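Local coordinates for protein putative oxidoreductase molybdopterin-binding subunit (Sulfolobus tokodaii, PDB 4ZOH) that probably catalyses the oxidative hydroxylation of an aldehyde or related substrate at a molybdenum centre held by pterin cytosine dinucleotide, at residues 157-162 with 252-257; 302-307 with 412-417; 330-335 with 670-675. All blocks are in the same frame, centred on the assembly; numbering follows the deposited sequence.

Interaction 1: 157-162 with 252-257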
loop_
_atom_site.group_PDB
_atom_site.type_symbol
_atom_site.label_atom_id
_atom_site.label_comp_id
_atom_site.label_asym_id
_atom_site.label_seq_id
_atom_site.Cartn_x
_atom_site.Cartn_y
_atom_site.Cartn_z
ATOM N N ASN A 157 24.205 -3.290 -37.848
ATOM C CA ASN A 157 24.016 -2.806 -36.509
ATOM C C ASN A 157 23.104 -3.808 -35.878
ATOM O O ASN A 157 21.895 -3.845 -36.172
ATOM C CB ASN A 157 23.485 -1.369 -36.601
ATOM C CG ASN A 157 23.504 -0.632 -35.247
ATOM O OD1 ASN A 157 22.732 -0.988 -34.331
ATOM N ND2 ASN A 157 24.316 0.475 -35.147
ATOM N N GLN A 158 23.679 -4.680 -35.069
ATOM C CA GLN A 158 22.991 -5.904 -34.683
ATOM C C GLN A 158 21.880 -5.648 -33.661
ATOM O O GLN A 158 21.827 -4.579 -33.028
ATOM C CB GLN A 158 23.977 -6.942 -34.125
ATOM C CG GLN A 158 24.412 -6.809 -32.635
ATOM C CD GLN A 158 25.314 -5.604 -32.266
ATOM O OE1 GLN A 158 25.321 -4.550 -32.897
ATOM N NE2 GLN A 158 26.054 -5.766 -31.165
ATOM N N ARG A 159 21.000 -6.631 -33.478
ATOM C CA ARG A 159 19.970 -6.538 -32.420
ATOM C C ARG A 159 20.619 -6.529 -30.990
ATOM O O ARG A 159 21.463 -7.339 -30.711
ATOM C CB ARG A 159 19.116 -7.758 -32.519
ATOM C CG ARG A 159 17.767 -7.605 -31.857
ATOM C CD ARG A 159 16.888 -8.798 -32.319
ATOM N NE ARG A 159 15.478 -8.595 -32.005
ATOM C CZ ARG A 159 14.669 -7.789 -32.664
ATOM N NH1 ARG A 159 13.400 -7.641 -32.251
ATOM N NH2 ARG A 159 15.102 -7.094 -33.707
ATOM N N VAL A 160 20.144 -5.683 -30.101
ATOM C CA VAL A 160 20.588 -5.785 -28.687
ATOM C C VAL A 160 19.340 -5.788 -27.783
ATOM O O VAL A 160 18.234 -5.582 -28.283
ATOM C CB VAL A 160 21.496 -4.571 -28.305
ATOM C CG1 VAL A 160 22.837 -4.606 -29.091
ATOM C CG2 VAL A 160 20.740 -3.281 -28.554
ATOM N N ILE A 161 19.534 -5.977 -26.463
ATOM C CA ILE A 161 18.438 -6.002 -25.531
ATOM C C ILE A 161 18.700 -5.025 -24.373
ATOM O O ILE A 161 19.738 -5.127 -23.710
ATOM C CB ILE A 161 18.263 -7.425 -25.006
ATOM C CG1 ILE A 161 17.985 -8.382 -26.199
ATOM C CG2 ILE A 161 17.100 -7.495 -23.991
ATOM C CD1 ILE A 161 18.159 -9.866 -25.817
ATOM N N ALA A 162 17.769 -4.092 -24.167
ATOM C CA ALA A 162 17.849 -3.042 -23.185
ATOM C C ALA A 162 18.362 -3.509 -21.809
ATOM O O ALA A 162 19.282 -2.892 -21.261
ATOM C CB ALA A 162 16.532 -2.317 -23.094
ATOM N N ALA A 252 11.193 -8.686 -24.334
ATOM C CA ALA A 252 11.135 -7.224 -24.207
ATOM C C ALA A 252 12.517 -6.610 -24.266
ATOM O O ALA A 252 13.521 -7.302 -23.967
ATOM C CB ALA A 252 10.399 -6.807 -22.960
ATOM N N GLY A 253 12.525 -5.332 -24.644
ATOM C CA GLY A 253 13.705 -4.497 -24.779
ATOM C C GLY A 253 14.647 -4.790 -25.949
ATOM O O GLY A 253 15.766 -4.264 -25.943
ATOM N N HIS A 254 14.219 -5.575 -26.961
ATOM C CA HIS A 254 15.006 -5.733 -28.221
ATOM C C HIS A 254 15.027 -4.466 -29.027
ATOM O O HIS A 254 13.998 -3.844 -29.204
ATOM C CB HIS A 254 14.450 -6.861 -29.096
ATOM C CG HIS A 254 14.501 -8.198 -28.450
ATOM N ND1 HIS A 254 14.773 -9.356 -29.158
ATOM C CD2 HIS A 254 14.339 -8.571 -27.155
ATOM C CE1 HIS A 254 14.775 -10.388 -28.325
ATOM N NE2 HIS A 254 14.522 -9.939 -27.097
ATOM N N GLY A 255 16.215 -4.036 -29.470
ATOM C CA GLY A 255 16.303 -2.776 -30.228
ATOM C C GLY A 255 17.375 -2.869 -31.282
ATOM O O GLY A 255 17.992 -3.923 -31.431
ATOM N N ARG A 256 17.617 -1.764 -31.997
ATOM C CA ARG A 256 18.655 -1.708 -33.072
ATOM C C ARG A 256 18.242 -2.615 -34.284
ATOM O O ARG A 256 17.198 -2.364 -34.850
ATOM C CB ARG A 256 20.080 -2.040 -32.553
ATOM C CG ARG A 256 20.542 -1.073 -31.457
ATOM C CD ARG A 256 20.898 0.366 -31.864
ATOM N NE ARG A 256 21.676 0.995 -30.757
ATOM C CZ ARG A 256 21.173 1.788 -29.797
ATOM N NH1 ARG A 256 19.890 2.177 -29.814
ATOM N NH2 ARG A 256 21.973 2.303 -28.847
ATOM N N ASP A 257 19.097 -3.552 -34.685
ATOM C CA ASP A 257 18.821 -4.584 -35.670
ATOM C C ASP A 257 18.470 -3.921 -37.037
ATOM O O ASP A 257 17.319 -4.032 -37.503
ATOM C CB ASP A 257 17.680 -5.544 -35.176
ATOM C CG ASP A 257 17.759 -6.883 -35.833
ATOM O OD1 ASP A 257 18.665 -6.988 -36.673
ATOM O OD2 ASP A 257 17.002 -7.872 -35.545
HETATM O O HOH W 1 20.731 -5.949 -38.178
HETATM O O HOH W 2 21.021 -8.715 -35.297
#

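Interaction 2: 302-307 with 412-417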
loop_
_atom_site.group_PDB
_atom_site.type_symbol
_atom_site.label_atom_id
_atom_site.label_comp_id
_atom_site.label_asym_id
_atom_site.label_seq_id
_atom_site.Cartn_x
_atom_site.Cartn_y
_atom_site.Cartn_z
ATOM N N VAL A 302 17.458 6.802 -41.012
ATOM C CA VAL A 302 17.679 7.351 -42.364
ATOM C C VAL A 302 17.974 8.831 -42.263
ATOM O O VAL A 302 18.944 9.311 -42.838
ATOM C CB VAL A 302 16.510 7.143 -43.394
ATOM C CG1 VAL A 302 17.019 7.441 -44.830
ATOM C CG2 VAL A 302 16.017 5.717 -43.380
ATOM N N ARG A 303 17.174 9.566 -41.520
ATOM C CA ARG A 303 17.330 10.988 -41.599
ATOM C C ARG A 303 18.669 11.494 -41.007
ATOM O O ARG A 303 19.034 12.645 -41.211
ATOM C CB ARG A 303 16.109 11.710 -41.049
ATOM C CG ARG A 303 15.988 11.796 -39.534
ATOM C CD ARG A 303 14.476 11.844 -39.201
ATOM N NE ARG A 303 14.011 13.185 -39.519
ATOM C CZ ARG A 303 13.823 14.172 -38.653
ATOM N NH1 ARG A 303 13.974 13.982 -37.331
ATOM N NH2 ARG A 303 13.425 15.355 -39.111
ATOM N N MET A 304 19.388 10.647 -40.273
ATOM C CA MET A 304 20.618 11.114 -39.603
ATOM C C MET A 304 21.875 10.645 -40.317
ATOM O O MET A 304 22.961 11.080 -39.943
ATOM C CB MET A 304 20.704 10.699 -38.099
ATOM C CG MET A 304 19.541 11.220 -37.276
ATOM S SD MET A 304 19.369 12.993 -37.186
ATOM C CE MET A 304 20.913 13.301 -36.340
ATOM N N LEU A 305 21.731 9.724 -41.271
ATOM C CA LEU A 305 22.801 9.332 -42.228
ATOM C C LEU A 305 23.688 10.454 -42.811
ATOM O O LEU A 305 24.831 10.213 -43.048
ATOM C CB LEU A 305 22.206 8.577 -43.415
ATOM C CG LEU A 305 21.867 7.109 -43.172
ATOM C CD1 LEU A 305 21.188 6.475 -44.387
ATOM C CD2 LEU A 305 23.086 6.315 -42.800
ATOM N N PRO A 306 23.166 11.671 -43.061
ATOM C CA PRO A 306 24.178 12.626 -43.532
ATOM C C PRO A 306 25.149 13.125 -42.427
ATOM O O PRO A 306 26.170 13.780 -42.735
ATOM C CB PRO A 306 23.332 13.808 -44.070
ATOM C CG PRO A 306 21.929 13.287 -44.245
ATOM C CD PRO A 306 21.819 12.279 -43.103
ATOM N N GLY A 307 24.813 12.878 -41.157
ATOM C CA GLY A 307 25.673 13.244 -40.060
ATOM C C GLY A 307 25.995 14.736 -40.053
ATOM O O GLY A 307 25.146 15.586 -40.339
ATOM N N ILE A 412 25.855 14.003 -34.530
ATOM C CA ILE A 412 24.844 15.040 -34.276
ATOM C C ILE A 412 23.544 14.254 -33.968
ATOM O O ILE A 412 23.513 13.066 -34.254
ATOM C CB ILE A 412 24.736 16.025 -35.452
ATOM C CG1 ILE A 412 23.869 17.205 -35.044
ATOM C CG2 ILE A 412 24.384 15.320 -36.772
ATOM C CD1 ILE A 412 24.250 18.560 -35.598
ATOM N N GLU A 413 22.526 14.878 -33.356
ATOM C CA GLU A 413 21.545 14.126 -32.642
ATOM C C GLU A 413 20.308 14.972 -32.553
ATOM O O GLU A 413 20.409 16.196 -32.713
ATOM C CB GLU A 413 22.155 13.663 -31.264
ATOM C CG GLU A 413 21.294 13.544 -29.999
ATOM C CD GLU A 413 20.312 12.373 -30.020
ATOM O OE1 GLU A 413 19.953 11.894 -31.168
ATOM O OE2 GLU A 413 19.881 11.945 -28.896
ATOM N N ILE A 414 19.134 14.333 -32.341
ATOM C CA ILE A 414 17.844 15.066 -32.276
ATOM C C ILE A 414 17.213 14.806 -30.923
ATOM O O ILE A 414 17.168 13.690 -30.498
ATOM C CB ILE A 414 16.897 14.728 -33.474
ATOM C CG1 ILE A 414 16.966 13.226 -33.826
ATOM C CG2 ILE A 414 17.310 15.565 -34.701
ATOM C CD1 ILE A 414 15.909 12.703 -34.832
ATOM N N THR A 415 16.714 15.839 -30.257
ATOM C CA THR A 415 16.260 15.646 -28.875
ATOM C C THR A 415 15.145 16.616 -28.614
ATOM O O THR A 415 14.943 17.528 -29.424
ATOM C CB THR A 415 17.396 15.993 -27.841
ATOM O OG1 THR A 415 17.534 17.419 -27.767
ATOM C CG2 THR A 415 18.733 15.278 -28.158
ATOM N N ALA A 416 14.463 16.441 -27.459
ATOM C CA ALA A 416 13.494 17.415 -26.925
ATOM C C ALA A 416 12.231 17.520 -27.819
ATOM O O ALA A 416 11.747 18.613 -28.202
ATOM C CB ALA A 416 14.144 18.775 -26.692
ATOM N N PHE A 417 11.718 16.363 -28.152
ATOM C CA PHE A 417 10.487 16.218 -28.918
ATOM C C PHE A 417 9.281 16.715 -28.133
ATOM O O PHE A 417 9.268 16.765 -26.846
ATOM C CB PHE A 417 10.320 14.754 -29.283
ATOM C CG PHE A 417 11.521 14.151 -29.958
ATOM C CD1 PHE A 417 11.586 14.065 -31.368
ATOM C CD2 PHE A 417 12.627 13.676 -29.198
ATOM C CE1 PHE A 417 12.705 13.485 -32.001
ATOM C CE2 PHE A 417 13.757 13.123 -29.841
ATOM C CZ PHE A 417 13.786 13.031 -31.248
#

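Interaction 3: 330-335 with 670-675. With MCN (pterin cytosine dinucleotide), chain D.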
loop_
_atom_site.group_PDB
_atom_site.type_symbol
_atom_site.label_atom_id
_atom_site.label_comp_id
_atom_site.label_asym_id
_atom_site.label_seq_id
_atom_site.Cartn_x
_atom_site.Cartn_y
_atom_site.Cartn_z
ATOM N N SER A 330 12.080 0.898 -29.126
ATOM C CA SER A 330 13.090 1.912 -28.824
ATOM C C SER A 330 14.094 1.276 -27.863
ATOM O O SER A 330 13.727 0.625 -26.858
ATOM C CB SER A 330 12.477 3.079 -28.124
ATOM O OG SER A 330 11.995 4.022 -29.037
ATOM N N TYR A 331 15.370 1.470 -28.190
ATOM C CA TYR A 331 16.469 1.339 -27.221
ATOM C C TYR A 331 17.338 2.594 -27.334
ATOM O O TYR A 331 17.610 3.076 -28.475
ATOM C CB TYR A 331 17.294 0.131 -27.487
ATOM C CG TYR A 331 18.553 -0.011 -26.649
ATOM C CD1 TYR A 331 18.476 -0.026 -25.228
ATOM C CD2 TYR A 331 19.787 -0.121 -27.234
ATOM C CE1 TYR A 331 19.591 -0.246 -24.435
ATOM C CE2 TYR A 331 20.922 -0.314 -26.468
ATOM C CZ TYR A 331 20.821 -0.381 -25.054
ATOM O OH TYR A 331 21.926 -0.567 -24.255
ATOM N N ARG A 332 17.739 3.118 -26.159
ATOM C CA ARG A 332 18.609 4.266 -26.009
ATOM C C ARG A 332 19.205 4.846 -27.294
ATOM O O ARG A 332 20.111 4.266 -27.870
ATOM C CB ARG A 332 19.714 3.969 -24.960
ATOM C CG ARG A 332 20.346 5.299 -24.461
ATOM C CD ARG A 332 21.395 5.033 -23.384
ATOM N NE ARG A 332 21.769 6.281 -22.670
ATOM C CZ ARG A 332 22.167 6.294 -21.383
ATOM N NH1 ARG A 332 22.219 5.141 -20.723
ATOM N NH2 ARG A 332 22.435 7.448 -20.748
ATOM N N GLY A 333 18.647 5.962 -27.734
ATOM C CA GLY A 333 18.943 6.582 -29.024
ATOM C C GLY A 333 17.871 6.364 -30.119
ATOM O O GLY A 333 17.710 7.208 -30.966
ATOM N N ALA A 334 17.206 5.217 -30.111
ATOM C CA ALA A 334 15.949 4.999 -30.842
ATOM C C ALA A 334 16.097 5.373 -32.353
ATOM O O ALA A 334 15.458 6.349 -32.856
ATOM C CB ALA A 334 14.851 5.827 -30.182
ATOM N N GLY A 335 17.016 4.685 -33.005
ATOM C CA GLY A 335 17.290 4.907 -34.439
ATOM C C GLY A 335 18.498 5.816 -34.734
ATOM O O GLY A 335 19.158 5.686 -35.775
ATOM N N ILE A 670 21.030 15.125 -23.529
ATOM C CA ILE A 670 22.202 14.282 -23.544
ATOM C C ILE A 670 21.884 12.825 -23.162
ATOM O O ILE A 670 22.778 11.921 -23.216
ATOM C CB ILE A 670 23.248 14.851 -22.505
ATOM C CG1 ILE A 670 24.661 14.265 -22.786
ATOM C CG2 ILE A 670 22.809 14.491 -21.049
ATOM C CD1 ILE A 670 25.844 14.999 -22.149
ATOM N N GLY A 671 20.634 12.542 -22.757
ATOM C CA GLY A 671 20.327 11.142 -22.264
ATOM C C GLY A 671 20.799 10.068 -23.202
ATOM O O GLY A 671 21.220 8.965 -22.759
ATOM N N GLU A 672 20.752 10.376 -24.505
ATOM C CA GLU A 672 21.076 9.358 -25.533
ATOM C C GLU A 672 22.413 9.441 -26.273
ATOM O O GLU A 672 22.855 8.442 -26.776
ATOM C CB GLU A 672 19.869 9.165 -26.531
ATOM C CG GLU A 672 18.635 8.639 -25.803
ATOM C CD GLU A 672 17.323 8.762 -26.597
ATOM O OE1 GLU A 672 16.822 9.886 -26.788
ATOM O OE2 GLU A 672 16.831 7.717 -27.092
ATOM N N ALA A 673 23.006 10.651 -26.308
ATOM C CA ALA A 673 24.279 11.048 -26.999
ATOM C C ALA A 673 25.454 10.089 -26.782
ATOM O O ALA A 673 26.083 9.598 -27.749
ATOM C CB ALA A 673 24.613 12.494 -26.566
ATOM N N GLY A 674 25.696 9.708 -25.526
ATOM C CA GLY A 674 26.756 8.719 -25.224
ATOM C C GLY A 674 26.625 7.427 -25.956
ATOM O O GLY A 674 27.664 6.834 -26.416
ATOM N N ALA A 675 25.369 6.919 -26.046
ATOM C CA ALA A 675 25.193 5.607 -26.671
ATOM C C ALA A 675 25.347 5.810 -28.187
ATOM O O ALA A 675 25.827 4.900 -28.862
ATOM C CB ALA A 675 23.824 4.954 -26.317
HETATM N N1 MCN D . 21.221 17.368 -18.330
HETATM C C2 MCN D . 21.715 18.624 -18.016
HETATM N N3 MCN D . 21.933 19.568 -18.984
HETATM C C4 MCN D . 21.655 19.234 -20.304
HETATM C C5 MCN D . 21.160 17.974 -20.636
HETATM C C6 MCN D . 20.914 17.031 -19.637
HETATM O O2 MCN D . 21.977 18.968 -16.860
HETATM N N4 MCN D . 21.870 20.154 -21.221
HETATM C "C1'" MCN D . 20.998 16.434 -17.225
HETATM C C2D MCN D . 19.555 16.563 -16.732
HETATM O "O2'" MCN D . 19.419 17.454 -15.667
HETATM C "C3'" MCN D . 19.271 15.186 -16.192
HETATM C C4D MCN D . 19.840 14.386 -17.290
HETATM O O4D MCN D . 21.096 15.100 -17.665
HETATM O "O3'" MCN D . 19.930 14.909 -15.006
HETATM C "C5'" MCN D . 18.637 14.569 -18.196
HETATM O "O5'" MCN D . 18.901 14.217 -19.429
HETATM P PA MCN D . 17.921 14.565 -20.677
HETATM O O1A MCN D . 16.886 15.565 -20.516
HETATM O O2A MCN D . 18.995 14.707 -21.719
HETATM O O3A MCN D . 17.340 12.992 -20.860
HETATM P PB MCN D . 16.068 12.460 -20.020
HETATM O O1B MCN D . 14.821 12.815 -20.813
HETATM O O2B MCN D . 16.032 12.833 -18.603
HETATM O O3B MCN D . 16.372 10.961 -20.080
HETATM C C10 MCN D . 15.908 10.082 -21.141
HETATM C "C9'" MCN D . 17.044 9.243 -21.671
HETATM C "C8'" MCN D . 16.604 8.178 -22.528
HETATM S "S8'" MCN D . 15.597 8.532 -23.924
HETATM C "C7'" MCN D . 17.037 6.895 -22.381
HETATM S "S7'" MCN D . 16.621 5.586 -23.519
HETATM C "C6'" MCN D . 17.990 6.514 -21.356
HETATM C C7 MCN D . 18.736 7.778 -20.813
HETATM O "O9'" MCN D . 17.746 8.748 -20.535
HETATM N "N5'" MCN D . 17.401 5.705 -20.290
HETATM C C4A MCN D . 17.880 5.702 -18.965
HETATM N "N8'" MCN D . 19.460 7.444 -19.548
HETATM C C4B MCN D . 18.951 6.578 -18.626
HETATM N "N1'" MCN D . 19.491 6.599 -17.405
HETATM C "C2'" MCN D . 18.983 5.812 -16.460
HETATM N "N2'" MCN D . 19.524 5.871 -15.261
HETATM N "N3'" MCN D . 17.908 4.896 -16.707
HETATM C "C4'" MCN D . 17.342 4.814 -18.000
HETATM O "O4'" MCN D . 16.404 3.998 -18.234
#

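Interaction 1: 157-162 with 252-257
Val-160 and Gly-255 exchange two backbone hydrogen bonds, Val-160 N to Gly-255 O at 3.1 Å and Gly-255 N to Val-160 O at 2.8 Å. They form the hydrogen-bonded pair of two antiparallel strand segments whose axes run 174° apart. Beyond the strand end, Ala-162 N continues the pairing with a 2.7 Å bond to Gly-253 O. The other end is distorted: Arg-256 and Asp-257 both take positive phi, and Asp-257 N reaches Gln-158 O only weakly, at 3.4 Å.

The charged and polar contacts centre on Arg-159. With CG anti to the backbone N (chi1 -160°) and the chain extended to NE, its guanidinium lands between two partners. NE donates to His-254 ND1 at 3.0 Å, lying just 6° out of the imidazole plane, while NH2 makes a 2.8 Å salt bridge to the anti lone pair of Asp-257 OD2. NH1 turns to Thr-328, so all three nitrogens are engaged and rotation of the group is restricted. His-254 NE2 is bonded to the carbonyl of Phe-249, which with ND1 accepting is consistent with a neutral ring protonated at NE2. Asp-257 OD1 takes two waters, one shared with Asn-157 O and the other with Arg-159 N.

Apolar packing flanks this network. Ile-161 CG1 sits over one face of the His-254 ring, 4.0 Å from its centroid, in a CH-pi contact. On the sheet face away from Ile-161 and His-254, Val-160 CG2 lies 3.7 Å from Arg-256 CG, against the aliphatic part of a chain that passes obliquely. The bent Arg-256 chain then leads its guanidinium to Gln-617 and to the carbonyl of Arg-332.

The arrangement is an antiparallel strand pair in which 149-161, outermost within this chain, flanks 254-266 in a five-stranded mixed sheet of a molybdopterin-binding domain.

Interaction 2: 302-307 with 412-417
Met-304 meets Ile-412 and Ile-414 through the end of its side chain, and the contact rests on van der Waals packing. Bends at both chi2 and chi3 (-62° and -64°) curl the thioether so that CE lies 3.3 Å from Ile-412 O and 4.0 Å from Ile-412 CG2. The sulfur faces the next isoleucine, with SD 4.1 Å from Ile-414 CG2. An alanine here would remove both SD and CE and would probably leave a gap between the helix end and the loop, with Ile-412 CG2 and Ile-414 CG2 deprived of their partner.

Two further contacts flank the methionine. Ile-414 CD1 comes to the edge of the Arg-303 guanidinium, 3.4 Å from NH1. On the other flank Ile-412 CG2 lies 3.7 Å from Gly-307 O.

Each segment also has bonds of its own. A type I turn from Met-304 to Gly-307, closed by Gly-307 N to Met-304 O at 2.9 Å, ends with positive phi at the glycine. In 412-417, Glu-413 OE1 accepts Ile-414 N at 2.8 Å from well above the carboxylate plane and is also salt-bridged to Arg-336.

The contact thus joins the C-terminal end of helix 288-304 to the loop between strands 405-412 and 420-427. Helix 336-353 lies alongside, its Arg-336 touching both Met-304 and Ile-414, while Val-302 packs on strand 313-321.

Interaction 3: 330-335 with 670-675
Arg-332 and Glu-672 belong to the molybdenum-cofactor pocket, where two loops close round the pterin cytosine dinucleotide. Fully stretched out to NE, the Arg-332 chain carries its guanidinium alongside 670-675. There it holds a single acceptor side-on: NE reaches Gly-671 O at 2.7 Å and NH2 reaches the same oxygen at 2.8 Å, both in the carbonyl plane. The C=O...N angles of 159° and 151° show that the pair straddles the end of the carbonyl bond. One face of the guanidinium carries the pterin N8', 3.2 Å from NH2, while NH1 is bonded to Gln-613.

The Glu-672 side chain comes within about 3 Å of the molybdenum atom, a placement consistent with the active-site glutamate of the xanthine oxidase family. Extended beyond CG, it sends its carboxylate across to the other loop, where OE2 accepts Gly-333 N at 2.6 Å on its anti side, 31° out of the carboxylate plane. OE1 is held by Arg-336 and Ser-484, so both oxygens are fixed from the protein side. Gly-333 has backbone angles at which a side chain would jam against the preceding carbonyl.

Both loops lead into helices: Gly-335 is the N-cap residue of helix 336-353, and the loop that holds Glu-672 runs into helix 673-688. Just before the latter helix, Ile-670 N and Gly-671 N grip one phosphate oxygen, O2A of the cofactor, at 2.8 and 2.9 Å, and the helix end would probably add to the pull on this anion. A CB on Gly-671 would clash with C9' of the cofactor. On the first turn of the same helix, Ala-675 CB packs against Arg-332 CD at 3.8 Å.

All three contacts are largely buried, with the partly exposed Asp-257 of interaction 1 and Arg-303 of interaction 2 nearest the surface. Interaction 1 is strand pairing with a charged side-chain network, interaction 2 is mainly apolar packing of a helix end on a loop, and interaction 3 joins two loops of the cofactor pocket by side-chain-to-backbone hydrogen bonds. Helix 336-353 is common to all: Asn-157 and Arg-256 of interaction 1 pack on it, its Arg-336 meets interactions 2 and 3, and Gly-335 of interaction 3 is its N-cap residue. Interaction 3 touches both others, Glu-413 OE2 lying 3.7 Å from Glu-672 CB, whereas interactions 1 and 2 stay about 10 Å apart at their nearest atoms.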